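Local coordinates for CS6 fimbrial subunit B, CS6 fimbrial subunit A (Escherichia coli, PDB 4B9G), which probably serves as a structural subunit of the CS6 colonization factor used by enterotoxigenic Escherichia coli for adhesion, here completed by a donor strand from the CssA subunit, at residues A[54-59]-A[80-85]; A[76-81]-A[128-133]; A[138-141]-A[146-149]. One frame throughout, in Å; residues are numbered along the deposited sequence.

Contact 1: residues A[54-59]-A[80-85]; sequences IVPTDS and MNYYIR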
ATOM      1  N   ILE A  54       3.084  -2.153  -6.526  1.00  5.15           N
ATOM      2  CA  ILE A  54       2.806  -1.725  -5.155  1.00  5.48           C
ATOM      3  C   ILE A  54       1.555  -2.462  -4.681  1.00  5.42           C
ATOM      4  O   ILE A  54       0.455  -2.209  -5.177  1.00  6.26           O
ATOM      5  CB  ILE A  54       2.716  -0.176  -5.052  1.00  5.59           C
ATOM      6  CG1 ILE A  54       2.351   0.227  -3.632  1.00  5.76           C
ATOM      7  CG2 ILE A  54       1.760   0.441  -6.086  1.00  6.53           C
ATOM      8  CD1 ILE A  54       2.463   1.705  -3.376  1.00  7.12           C
ATOM      9  N   VAL A  55       1.683  -3.391  -3.782  1.00  6.30           N
ATOM     10  CA  VAL A  55       0.696  -4.327  -3.355  1.00  6.86           C
ATOM     11  C   VAL A  55       0.874  -4.721  -1.879  1.00  7.33           C
ATOM     12  O   VAL A  55       1.986  -4.969  -1.464  1.00  8.12           O
ATOM     13  CB  VAL A  55       0.669  -5.564  -4.307  1.00 10.75           C
ATOM     14  CG1 VAL A  55       1.865  -6.317  -4.161  1.00 12.69           C
ATOM     15  CG2 VAL A  55      -0.425  -6.447  -4.040  1.00 14.40           C
ATOM     16  N   PRO A  56      -0.223  -4.733  -1.086  1.00  6.85           N
ATOM     17  CA  PRO A  56      -0.034  -5.230   0.281  1.00  8.32           C
ATOM     18  C   PRO A  56       0.547  -6.631   0.270  1.00  9.31           C
ATOM     19  O   PRO A  56       0.195  -7.462  -0.569  1.00 11.11           O
ATOM     20  CB  PRO A  56      -1.462  -5.226   0.836  1.00  7.62           C
ATOM     21  CG  PRO A  56      -2.183  -4.169  -0.009  1.00  8.66           C
ATOM     22  CD  PRO A  56      -1.618  -4.357  -1.371  1.00  7.50           C
ATOM     23  N   THR A  57       1.393  -6.920   1.203  1.00 11.98           N
ATOM     24  CA  THR A  57       1.897  -8.214   1.461  1.00 16.35           C
ATOM     25  C   THR A  57       0.779  -9.153   1.844  1.00 16.81           C
ATOM     26  O   THR A  57      -0.190  -8.793   2.487  1.00 20.13           O
ATOM     27  CB  THR A  57       3.033  -8.057   2.431  1.00 18.02           C
ATOM     28  OG1 THR A  57       3.844  -6.950   1.942  1.00 19.72           O
ATOM     29  CG2 THR A  57       3.817  -9.219   2.450  1.00 21.99           C
ATOM     30  N   ASP A  58       0.859 -10.339   1.316  1.00 19.72           N
ATOM     31  CA  ASP A  58      -0.173 -11.341   1.644  1.00 19.85           C
ATOM     32  C   ASP A  58      -1.619 -10.960   1.264  1.00 18.28           C
ATOM     33  O   ASP A  58      -2.555 -11.294   1.990  1.00 21.76           O
ATOM     34  CB  ASP A  58      -0.118 -11.707   3.142  1.00 21.43           C
ATOM     35  CG  ASP A  58       1.266 -12.165   3.590  1.00 28.39           C
ATOM     36  OD1 ASP A  58       2.009 -12.735   2.760  1.00 32.21           O
ATOM     37  OD2 ASP A  58       1.608 -11.962   4.777  1.00 32.56           O
ATOM     38  N   SER A  59      -1.799 -10.303   0.123  1.00 18.30           N
ATOM     39  CA  SER A  59      -3.109  -9.842  -0.325  1.00 14.95           C
ATOM     40  C   SER A  59      -3.988 -10.978  -0.846  1.00 15.18           C
ATOM     41  O   SER A  59      -3.494 -12.038  -1.253  1.00 22.31           O
ATOM     42  CB  SER A  59      -2.916  -8.790  -1.419  1.00 14.31           C
ATOM     43  OG  SER A  59      -2.265  -9.326  -2.554  1.00 17.07           O
ATOM     44  N   MET A  80      -8.046  -4.600   9.790  1.00  7.26           N
ATOM     45  CA  MET A  80      -8.630  -3.686   8.814  1.00  7.24           C
ATOM     46  C   MET A  80      -8.219  -4.131   7.420  1.00  6.96           C
ATOM     47  O   MET A  80      -7.034  -4.315   7.154  1.00  9.10           O
ATOM     48  CB  MET A  80      -8.117  -2.267   9.064  1.00  7.09           C
ATOM     49  CG  MET A  80      -8.427  -1.738  10.453  1.00  7.25           C
ATOM     50  SD  MET A  80      -7.707  -0.107  10.650  1.00  9.71           S
ATOM     51  CE  MET A  80      -8.241   0.307  12.315  1.00  8.68           C
ATOM     52  N   ASN A  81      -9.193  -4.248   6.526  1.00  6.80           N
ATOM     53  CA  ASN A  81      -8.955  -4.539   5.126  1.00  6.87           C
ATOM     54  C   ASN A  81      -8.796  -3.253   4.313  1.00  6.26           C
ATOM     55  O   ASN A  81      -9.487  -2.265   4.577  1.00  7.01           O
ATOM     56  CB  ASN A  81     -10.137  -5.308   4.542  1.00  8.05           C
ATOM     57  CG  ASN A  81     -10.350  -6.649   5.182  1.00 10.00           C
ATOM     58  OD1 ASN A  81      -9.411  -7.321   5.556  1.00 12.76           O
ATOM     59  ND2 ASN A  81     -11.607  -7.043   5.308  1.00 13.53           N
ATOM     60  N   TYR A  82      -7.925  -3.267   3.301  1.00  6.31           N
ATOM     61  CA  TYR A  82      -7.714  -2.075   2.493  1.00  5.91           C
ATOM     62  C   TYR A  82      -7.165  -2.431   1.119  1.00  6.03           C
ATOM     63  O   TYR A  82      -6.634  -3.519   0.922  1.00  6.37           O
ATOM     64  CB  TYR A  82      -6.760  -1.091   3.188  1.00  5.79           C
ATOM     65  CG  TYR A  82      -5.318  -1.536   3.219  1.00  6.06           C
ATOM     66  CD1 TYR A  82      -4.834  -2.387   4.207  1.00  6.37           C
ATOM     67  CD2 TYR A  82      -4.424  -1.092   2.252  1.00  6.18           C
ATOM     68  CE1 TYR A  82      -3.506  -2.778   4.227  1.00  6.39           C
ATOM     69  CE2 TYR A  82      -3.089  -1.462   2.276  1.00  5.70           C
ATOM     70  CZ  TYR A  82      -2.631  -2.301   3.264  1.00  6.04           C
ATOM     71  OH  TYR A  82      -1.282  -2.624   3.294  1.00  7.03           O
ATOM     72  N   TYR A  83      -7.250  -1.475   0.192  1.00  5.99           N
ATOM     73  CA  TYR A  83      -6.577  -1.580  -1.095  1.00  6.08           C
ATOM     74  C   TYR A  83      -5.763  -0.303  -1.348  1.00  5.47           C
ATOM     75  O   TYR A  83      -5.971   0.736  -0.699  1.00  5.78           O
ATOM     76  CB  TYR A  83      -7.560  -1.803  -2.257  1.00  7.58           C
ATOM     77  CG  TYR A  83      -8.515  -0.680  -2.501  1.00  7.58           C
ATOM     78  CD1 TYR A  83      -8.187   0.376  -3.337  1.00  8.59           C
ATOM     79  CD2 TYR A  83      -9.754  -0.670  -1.862  1.00 10.28           C
ATOM     80  CE1 TYR A  83      -9.100   1.408  -3.544  1.00 11.29           C
ATOM     81  CE2 TYR A  83     -10.660   0.343  -2.064  1.00 11.29           C
ATOM     82  CZ  TYR A  83     -10.334   1.379  -2.897  1.00 10.90           C
ATOM     83  OH  TYR A  83     -11.235   2.389  -3.139  1.00 14.25           O
ATOM     84  N   ILE A  84      -4.848  -0.373  -2.309  1.00  4.83           N
ATOM     85  CA  ILE A  84      -4.006   0.761  -2.684  1.00  5.10           C
ATOM     86  C   ILE A  84      -4.586   1.509  -3.898  1.00  5.08           C
ATOM     87  O   ILE A  84      -4.868   0.903  -4.947  1.00  5.38           O
ATOM     88  CB  ILE A  84      -2.561   0.272  -3.017  1.00  5.07           C
ATOM     89  CG1 ILE A  84      -1.898  -0.287  -1.752  1.00  6.16           C
ATOM     90  CG2 ILE A  84      -1.736   1.382  -3.666  1.00  5.52           C
ATOM     91  CD1 ILE A  84      -1.479   0.744  -0.708  1.00  7.35           C
ATOM     92  N   ARG A  85      -4.746   2.824  -3.755  1.00  5.11           N
ATOM     93  CA  ARG A  85      -5.207   3.736  -4.800  1.00  5.60           C
ATOM     94  C   ARG A  85      -4.046   4.676  -5.165  1.00  5.52           C
ATOM     95  O   ARG A  85      -3.373   5.205  -4.266  1.00  5.89           O
ATOM     96  CB  ARG A  85      -6.386   4.560  -4.268  1.00  6.54           C
ATOM     97  CG  ARG A  85      -7.024   5.462  -5.298  1.00  8.09           C
ATOM     98  CD  ARG A  85      -8.206   6.250  -4.741  1.00  9.59           C
ATOM     99  NE  ARG A  85      -7.749   7.292  -3.828  1.00  8.33           N
ATOM    100  CZ  ARG A  85      -8.431   7.752  -2.780  1.00 11.30           C
ATOM    101  NH1 ARG A  85      -9.627   7.287  -2.467  1.00 12.20           N
ATOM    102  NH2 ARG A  85      -7.881   8.680  -2.022  1.00 12.05           N
TER
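Pro56 and Ile84 bury the most surface in this contact, with Ile54 and Tyr82 flanking them. The axes of strand segments 54-56 and 80-85 run antiparallel at 178°, but their closest approach of 7.1 Å is too wide for direct backbone pairing, and apolar side chains fill the gap. Pro56 packs against two neighbouring side chains of the opposite strand: its CD meets Ile84 CG1 at 4.1 Å, and its CG lies 3.7 Å from Tyr82 CE2, approaching the phenol ring obliquely, while Pro56 CB lies 3.6 Å from Tyr82 OH. Both branches of Ile84 are used: with chi1 at -66°, CG2 stands anti to the backbone N and reaches 4.2 Å from Ile54 CD1, leaving CG1 to the proline. The extended Ile54 chain carries CD1 there. The buried Tyr82 hydroxyl takes its polar partner from beyond the two segments, hydrogen bonding to the hydroxyl of Tyr39, whose ring also packs edge-to-face with that of Tyr82. All four touching residues are buried, and the centre of the contact lies about 5 Å from the centre of the chain. This is core packing within the CssB part of a donor-strand-completed fimbrial subunit, bridging two strands that do not pair directly. Strand 51-56 pairs with strand 128-142, strand 79-88 with strands 65-72 and 108-119; Val156 of the CssA donor strand reaches Tyr82, and Phe93 from a loop packs on Ile54.

Contact 2: residues A[76-81]-A[128-133]; sequences PDQNMN and GTYAGH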
ATOM      1  N   PRO A  76      -4.806 -10.200  17.725  1.00 12.11           N
ATOM      2  CA  PRO A  76      -4.756 -10.697  16.350  1.00 14.83           C
ATOM      3  C   PRO A  76      -6.128 -10.879  15.694  1.00 12.77           C
ATOM      4  O   PRO A  76      -6.176 -11.010  14.478  1.00 16.28           O
ATOM      5  CB  PRO A  76      -4.045 -12.051  16.494  1.00 17.90           C
ATOM      6  CG  PRO A  76      -4.271 -12.452  17.906  1.00 19.47           C
ATOM      7  CD  PRO A  76      -4.260 -11.175  18.681  1.00 14.99           C
ATOM      8  N   ASP A  77      -7.208 -10.905  16.467  1.00 12.46           N
ATOM      9  CA  ASP A  77      -8.543 -11.088  15.896  1.00 13.01           C
ATOM     10  C   ASP A  77      -9.154  -9.804  15.336  1.00 10.94           C
ATOM     11  O   ASP A  77     -10.242  -9.847  14.768  1.00 14.06           O
ATOM     12  CB  ASP A  77      -9.500 -11.697  16.939  1.00 18.46           C
ATOM     13  CG  ASP A  77      -9.022 -13.020  17.479  1.00 26.62           C
ATOM     14  OD1 ASP A  77      -8.404 -13.795  16.719  1.00 29.90           O
ATOM     15  OD2 ASP A  77      -9.290 -13.296  18.670  1.00 33.74           O
ATOM     16  N   GLN A  78      -8.476  -8.670  15.508  1.00  8.61           N
ATOM     17  CA  GLN A  78      -8.968  -7.393  15.000  1.00  7.64           C
ATOM     18  C   GLN A  78      -8.091  -6.920  13.852  1.00  7.44           C
ATOM     19  O   GLN A  78      -6.863  -6.827  13.993  1.00  8.86           O
ATOM     20  CB  GLN A  78      -8.976  -6.355  16.118  1.00  7.72           C
ATOM     21  CG  GLN A  78      -9.923  -6.695  17.233  1.00  9.94           C
ATOM     22  CD  GLN A  78     -10.046  -5.577  18.238  1.00  9.95           C
ATOM     23  OE1 GLN A  78      -9.971  -4.414  17.895  1.00 11.52           O
ATOM     24  NE2 GLN A  78     -10.237  -5.928  19.488  1.00 16.18           N
ATOM     25  N   ASN A  79      -8.698  -6.643  12.706  1.00  7.41           N
ATOM     26  CA  ASN A  79      -7.923  -6.231  11.551  1.00  8.79           C
ATOM     27  C   ASN A  79      -8.758  -5.362  10.614  1.00  7.48           C
ATOM     28  O   ASN A  79      -9.993  -5.363  10.664  1.00  9.17           O
ATOM     29  CB  ASN A  79      -7.353  -7.456  10.837  1.00 11.40           C
ATOM     30  CG  ASN A  79      -8.439  -8.406  10.381  1.00 17.35           C
ATOM     31  OD1 ASN A  79      -9.328  -8.033   9.627  1.00 21.10           O
ATOM     32  ND2 ASN A  79      -8.411  -9.620  10.891  1.00 24.47           N
ATOM     33  N   MET A  80      -8.046  -4.600   9.790  1.00  7.26           N
ATOM     34  CA  MET A  80      -8.630  -3.686   8.814  1.00  7.24           C
ATOM     35  C   MET A  80      -8.219  -4.131   7.420  1.00  6.96           C
ATOM     36  O   MET A  80      -7.034  -4.315   7.154  1.00  9.10           O
ATOM     37  CB  MET A  80      -8.117  -2.267   9.064  1.00  7.09           C
ATOM     38  CG  MET A  80      -8.427  -1.738  10.453  1.00  7.25           C
ATOM     39  SD  MET A  80      -7.707  -0.107  10.650  1.00  9.71           S
ATOM     40  CE  MET A  80      -8.241   0.307  12.315  1.00  8.68           C
ATOM     41  N   ASN A  81      -9.193  -4.248   6.526  1.00  6.80           N
ATOM     42  CA  ASN A  81      -8.955  -4.539   5.126  1.00  6.87           C
ATOM     43  C   ASN A  81      -8.796  -3.253   4.313  1.00  6.26           C
ATOM     44  O   ASN A  81      -9.487  -2.265   4.577  1.00  7.01           O
ATOM     45  CB  ASN A  81     -10.137  -5.308   4.542  1.00  8.05           C
ATOM     46  CG  ASN A  81     -10.350  -6.649   5.182  1.00 10.00           C
ATOM     47  OD1 ASN A  81      -9.411  -7.321   5.556  1.00 12.76           O
ATOM     48  ND2 ASN A  81     -11.607  -7.043   5.308  1.00 13.53           N
ATOM     49  N   GLY A 128      -5.201   1.230  19.577  1.00  7.11           N
ATOM     50  CA  GLY A 128      -3.892   0.633  19.381  1.00  7.84           C
ATOM     51  C   GLY A 128      -3.392   0.823  17.961  1.00  7.13           C
ATOM     52  O   GLY A 128      -4.004   1.528  17.138  1.00  7.49           O
ATOM     53  N   THR A 129      -2.251   0.201  17.688  1.00  7.16           N
ATOM     54  CA  THR A 129      -1.646   0.223  16.366  1.00  7.62           C
ATOM     55  C   THR A 129      -2.075  -0.995  15.555  1.00  6.58           C
ATOM     56  O   THR A 129      -2.095  -2.116  16.080  1.00  8.26           O
ATOM     57  CB  THR A 129      -0.118   0.250  16.502  1.00  8.58           C
ATOM     58  OG1 THR A 129       0.254   1.434  17.215  1.00 10.14           O
ATOM     59  CG2 THR A 129       0.569   0.229  15.154  1.00 10.72           C
ATOM     60  N   TYR A 130      -2.366  -0.756  14.276  1.00  6.59           N
ATOM     61  CA  TYR A 130      -2.763  -1.775  13.310  1.00  6.62           C
ATOM     62  C   TYR A 130      -1.671  -1.776  12.238  1.00  6.80           C
ATOM     63  O   TYR A 130      -1.459  -0.748  11.596  1.00  7.56           O
ATOM     64  CB  TYR A 130      -4.161  -1.434  12.722  1.00  6.42           C
ATOM     65  CG  TYR A 130      -5.246  -1.572  13.757  1.00  6.41           C
ATOM     66  CD1 TYR A 130      -5.404  -0.620  14.764  1.00  6.71           C
ATOM     67  CD2 TYR A 130      -6.122  -2.652  13.727  1.00  6.25           C
ATOM     68  CE1 TYR A 130      -6.362  -0.774  15.748  1.00  6.46           C
ATOM     69  CE2 TYR A 130      -7.097  -2.805  14.708  1.00  6.63           C
ATOM     70  CZ  TYR A 130      -7.214  -1.881  15.722  1.00  6.51           C
ATOM     71  OH  TYR A 130      -8.164  -2.106  16.693  1.00  7.43           O
ATOM     72  N   ALA A 131      -0.968  -2.895  12.080  1.00  7.11           N
ATOM     73  CA  ALA A 131       0.257  -2.923  11.285  1.00  8.20           C
ATOM     74  C   ALA A 131       0.242  -4.021  10.234  1.00  6.95           C
ATOM     75  O   ALA A 131      -0.479  -5.009  10.326  1.00  7.33           O
ATOM     76  CB  ALA A 131       1.463  -3.114  12.197  1.00 11.43           C
ATOM     77  N   GLY A 132       1.092  -3.847   9.243  1.00  7.01           N
ATOM     78  CA  GLY A 132       1.296  -4.837   8.197  1.00  7.87           C
ATOM     79  C   GLY A 132       2.517  -4.475   7.378  1.00  7.19           C
ATOM     80  O   GLY A 132       3.368  -3.697   7.841  1.00  7.84           O
ATOM     81  N   HIS A 133       2.584  -5.005   6.155  1.00  7.98           N
ATOM     82  CA  HIS A 133       3.672  -4.705   5.236  1.00  8.43           C
ATOM     83  C   HIS A 133       3.118  -4.443   3.855  1.00  8.19           C
ATOM     84  O   HIS A 133       2.071  -4.975   3.485  1.00  9.04           O
ATOM     85  CB  HIS A 133       4.672  -5.853   5.157  1.00  9.59           C
ATOM     86  CG  HIS A 133       5.488  -6.010   6.402  1.00 12.80           C
ATOM     87  ND1 HIS A 133       5.014  -6.678   7.508  1.00 14.66           N
ATOM     88  CD2 HIS A 133       6.725  -5.572   6.732  1.00 14.85           C
ATOM     89  CE1 HIS A 133       5.924  -6.648   8.464  1.00 15.98           C
ATOM     90  NE2 HIS A 133       6.980  -5.997   8.017  1.00 15.58           N
TER
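Gln78 reaches toward the phenol end of Tyr130 just before strand 79-88 begins. Its chain is extended beyond CG and brings OE1 to 3.2 Å from Tyr130 OH, with the amide and ring planes turned 43° apart. The pair is a close approach and not counted as a hydrogen bond; the polar ends have other partners: Gln78 OE1 accepts from the backbone N of Ser126, and Tyr130 OH bonds Ser126 O and Asn72 ND2. The loop residue Ser126 thus ties the two side chains together indirectly. Two residues on, Met80 forms a Met-aromatic contact within the CssB part of this fusion, linking strands 79-88 and 128-142, which are not direct neighbours in the sheet. The methyl CE stands 3.7 Å from the Tyr130 ring centroid and only 8° off the normal, evidence for a CH-pi contact over the face. SD lies farther off, 4.6 Å from the same centroid, and meets the ring obliquely. With chi2 and chi3 both near 180°, the Met80 chain is straight and its methyl lands over the ring centre. Thr158 and Ile160 of the CssA donor strand also touch Met80.

Contact 3: residues A[138-141]-A[146-149]; sequences FYSN and RTEI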
ATOM      1  N   PHE A 138      10.554  -2.462  -8.036  1.00  6.88           N
ATOM      2  CA  PHE A 138      10.996  -1.659  -9.167  1.00  7.36           C
ATOM      3  C   PHE A 138      11.510  -2.593 -10.270  1.00  7.43           C
ATOM      4  O   PHE A 138      12.184  -3.589  -9.986  1.00  8.49           O
ATOM      5  CB  PHE A 138      12.145  -0.733  -8.760  1.00  8.32           C
ATOM      6  CG  PHE A 138      11.761   0.419  -7.845  1.00  7.65           C
ATOM      7  CD1 PHE A 138      10.446   0.798  -7.620  1.00  8.50           C
ATOM      8  CD2 PHE A 138      12.760   1.162  -7.246  1.00  8.56           C
ATOM      9  CE1 PHE A 138      10.146   1.900  -6.808  1.00  9.15           C
ATOM     10  CE2 PHE A 138      12.470   2.261  -6.460  1.00  9.57           C
ATOM     11  CZ  PHE A 138      11.162   2.632  -6.242  1.00  9.94           C
ATOM     12  N   TYR A 139      11.231  -2.234 -11.524  1.00  7.99           N
ATOM     13  CA  TYR A 139      11.575  -3.036 -12.697  1.00  9.32           C
ATOM     14  C   TYR A 139      12.265  -2.180 -13.746  1.00  9.77           C
ATOM     15  O   TYR A 139      11.994  -0.976 -13.874  1.00 11.20           O
ATOM     16  CB  TYR A 139      10.320  -3.628 -13.361  1.00 10.11           C
ATOM     17  CG  TYR A 139       9.529  -4.505 -12.432  1.00 10.67           C
ATOM     18  CD1 TYR A 139       8.637  -3.940 -11.524  1.00 10.08           C
ATOM     19  CD2 TYR A 139       9.674  -5.889 -12.430  1.00 14.59           C
ATOM     20  CE1 TYR A 139       7.926  -4.715 -10.641  1.00 10.33           C
ATOM     21  CE2 TYR A 139       8.946  -6.679 -11.534  1.00 15.22           C
ATOM     22  CZ  TYR A 139       8.078  -6.076 -10.637  1.00 12.84           C
ATOM     23  OH  TYR A 139       7.336  -6.807  -9.737  1.00 15.33           O
ATOM     24  N   SER A 140      13.109  -2.823 -14.541  1.00 10.51           N
ATOM     25  CA  SER A 140      13.584  -2.247 -15.788  1.00 13.11           C
ATOM     26  C   SER A 140      12.926  -3.033 -16.929  1.00 14.97           C
ATOM     27  O   SER A 140      12.656  -4.211 -16.775  1.00 20.15           O
ATOM     28  CB  SER A 140      15.088  -2.412 -15.876  1.00 20.11           C
ATOM     29  OG  SER A 140      15.400  -3.787 -15.965  1.00 22.88           O
ATOM     30  N   ASN A 141      12.696  -2.461 -18.059  1.00 15.51           N
ATOM     31  CA  ASN A 141      12.127  -3.145 -19.170  1.00 17.89           C
ATOM     32  C   ASN A 141      13.024  -2.839 -20.342  1.00 25.92           C
ATOM     33  O   ASN A 141      12.892  -1.814 -20.937  1.00 33.04           O
ATOM     34  CB  ASN A 141      10.641  -2.855 -19.351  1.00 25.18           C
ATOM     35  CG  ASN A 141      10.023  -3.671 -20.491  1.00 33.22           C
ATOM     36  OD1 ASN A 141      10.367  -3.479 -21.655  1.00 39.90           O
ATOM     37  ND2 ASN A 141       9.143  -4.572 -20.152  1.00 36.28           N
ATOM     38  N   ARG A 146      10.899  -7.668 -18.975  1.00 24.12           N
ATOM     39  CA  ARG A 146      10.771  -7.010 -17.690  1.00 23.20           C
ATOM     40  C   ARG A 146      11.635  -7.737 -16.678  1.00 22.63           C
ATOM     41  O   ARG A 146      11.586  -8.969 -16.557  1.00 25.85           O
ATOM     42  CB  ARG A 146       9.327  -7.001 -17.202  1.00 28.75           C
ATOM     43  CG  ARG A 146       9.185  -6.291 -15.862  1.00 30.74           C
ATOM     44  CD  ARG A 146       7.869  -6.595 -15.175  1.00 31.77           C
ATOM     45  NE  ARG A 146       7.845  -7.935 -14.590  1.00 34.43           N
ATOM     46  CZ  ARG A 146       6.950  -8.337 -13.692  1.00 36.47           C
ATOM     47  NH1 ARG A 146       6.011  -7.497 -13.270  1.00 35.76           N
ATOM     48  NH2 ARG A 146       6.998  -9.571 -13.209  1.00 38.76           N
ATOM     49  N   THR A 147      12.430  -6.966 -15.958  1.00 18.62           N
ATOM     50  CA  THR A 147      13.337  -7.516 -14.977  1.00 17.57           C
ATOM     51  C   THR A 147      13.118  -6.796 -13.661  1.00 13.22           C
ATOM     52  O   THR A 147      13.164  -5.573 -13.613  1.00 11.57           O
ATOM     53  CB  THR A 147      14.795  -7.316 -15.407  1.00 19.81           C
ATOM     54  OG1 THR A 147      14.986  -7.883 -16.709  1.00 24.00           O
ATOM     55  CG2 THR A 147      15.727  -7.977 -14.417  1.00 21.51           C
ATOM     56  N   GLU A 148      12.847  -7.498 -12.596  1.00 16.06           N
ATOM     57  CA  GLU A 148      12.820  -6.927 -11.261  1.00 13.01           C
ATOM     58  C   GLU A 148      14.192  -6.573 -10.843  1.00 13.02           C
ATOM     59  O   GLU A 148      15.079  -7.423 -10.856  1.00 18.06           O
ATOM     60  CB  GLU A 148      12.264  -7.889 -10.247  1.00 15.27           C
ATOM     61  CG  GLU A 148      11.929  -7.373  -8.908  1.00 16.88           C
ATOM     62  CD  GLU A 148      11.402  -8.442  -7.947  1.00 20.63           C
ATOM     63  OE1 GLU A 148      10.227  -8.808  -8.039  1.00 29.66           O
ATOM     64  OE2 GLU A 148      12.196  -8.917  -7.126  1.00 24.39           O
ATOM     65  N   ILE A 149      14.380  -5.318 -10.469  1.00 10.86           N
ATOM     66  CA  ILE A 149      15.688  -4.845 -10.044  1.00 12.69           C
ATOM     67  C   ILE A 149      15.794  -4.465  -8.558  1.00 11.87           C
ATOM     68  O   ILE A 149      16.912  -4.387  -8.032  1.00 13.76           O
ATOM     69  CB  ILE A 149      16.241  -3.729 -10.975  1.00 13.69           C
ATOM     70  CG1 ILE A 149      15.323  -2.506 -10.966  1.00 14.81           C
ATOM     71  CG2 ILE A 149      16.418  -4.264 -12.393  1.00 15.45           C
ATOM     72  CD1 ILE A 149      15.741  -1.382 -11.911  1.00 16.40           C
TER
HETATM   73  O   HOH W   1       8.272  -9.433  -9.701  1.00 32.80           O
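Ser140 and Thr147 form a hydrogen-bonded antiparallel pair, flanked by the non-hydrogen-bonded pairs Tyr139 with Glu148 and Asn141 with Arg146. The segment axes approach to 4.4 Å at 144°. Ser140 N donates to Thr147 O and Thr147 N to Ser140 O, each at 2.9 Å; Ile149 N donates to Phe138 O at 2.8 Å. Together they build a beta hairpin produced by the engineered fusion: 138-141 belongs to CssB and 146-149 to the CssA donor strand, so the turn is not a natural connection. Arg146 lies against the Tyr139 ring, with guanidinium and ring planes only 16° apart. Tyr139 CE2 sits over the guanidinium centre, 3.4 Å from Arg146 CZ, and the aliphatic part follows, CD reaching Tyr139 CD2 at 3.4 Å. The bend at chi3 (75°) turns the guanidinium flat against the tyrosine, and Ser100 binds its NH1. On the sheet face that carries Tyr139, Arg146 and Glu148, Glu148 CB packs near Tyr139 CE2, and a water in the ring plane connects Tyr139 OH (2.8 Å) with Glu148 OE1 (2.6 Å), donating to the carboxylate. Ser140 and Thr147 point to the opposite face; Ser140 OG touches Ile149 CG2 and hydrogen bonds to OD2 of Asp142, probably in the engineered linker.

Contacts 1 and 2 are buried and share strand 79-88; their centres are about 12 Å apart, and they touch where Thr57 N probably donates a hydrogen bond to His133 O. Each joins strands that do not pair directly, and each does so through side chains: apolar packing of proline, isoleucines and a tyrosine ring near the chain centre in contact 1, methionine on an aromatic face in contact 2. Contact 3 is partly buried, with most of its touching residues exposed, and is joined by backbone hydrogen bonds, an arginine lying nearly flat against a tyrosine ring and a water bridge. It uses strand 128-142, as contact 2 does, but on the opposite side of the chain's centre. Only contact 3 crosses the fusion from CssB to CssA.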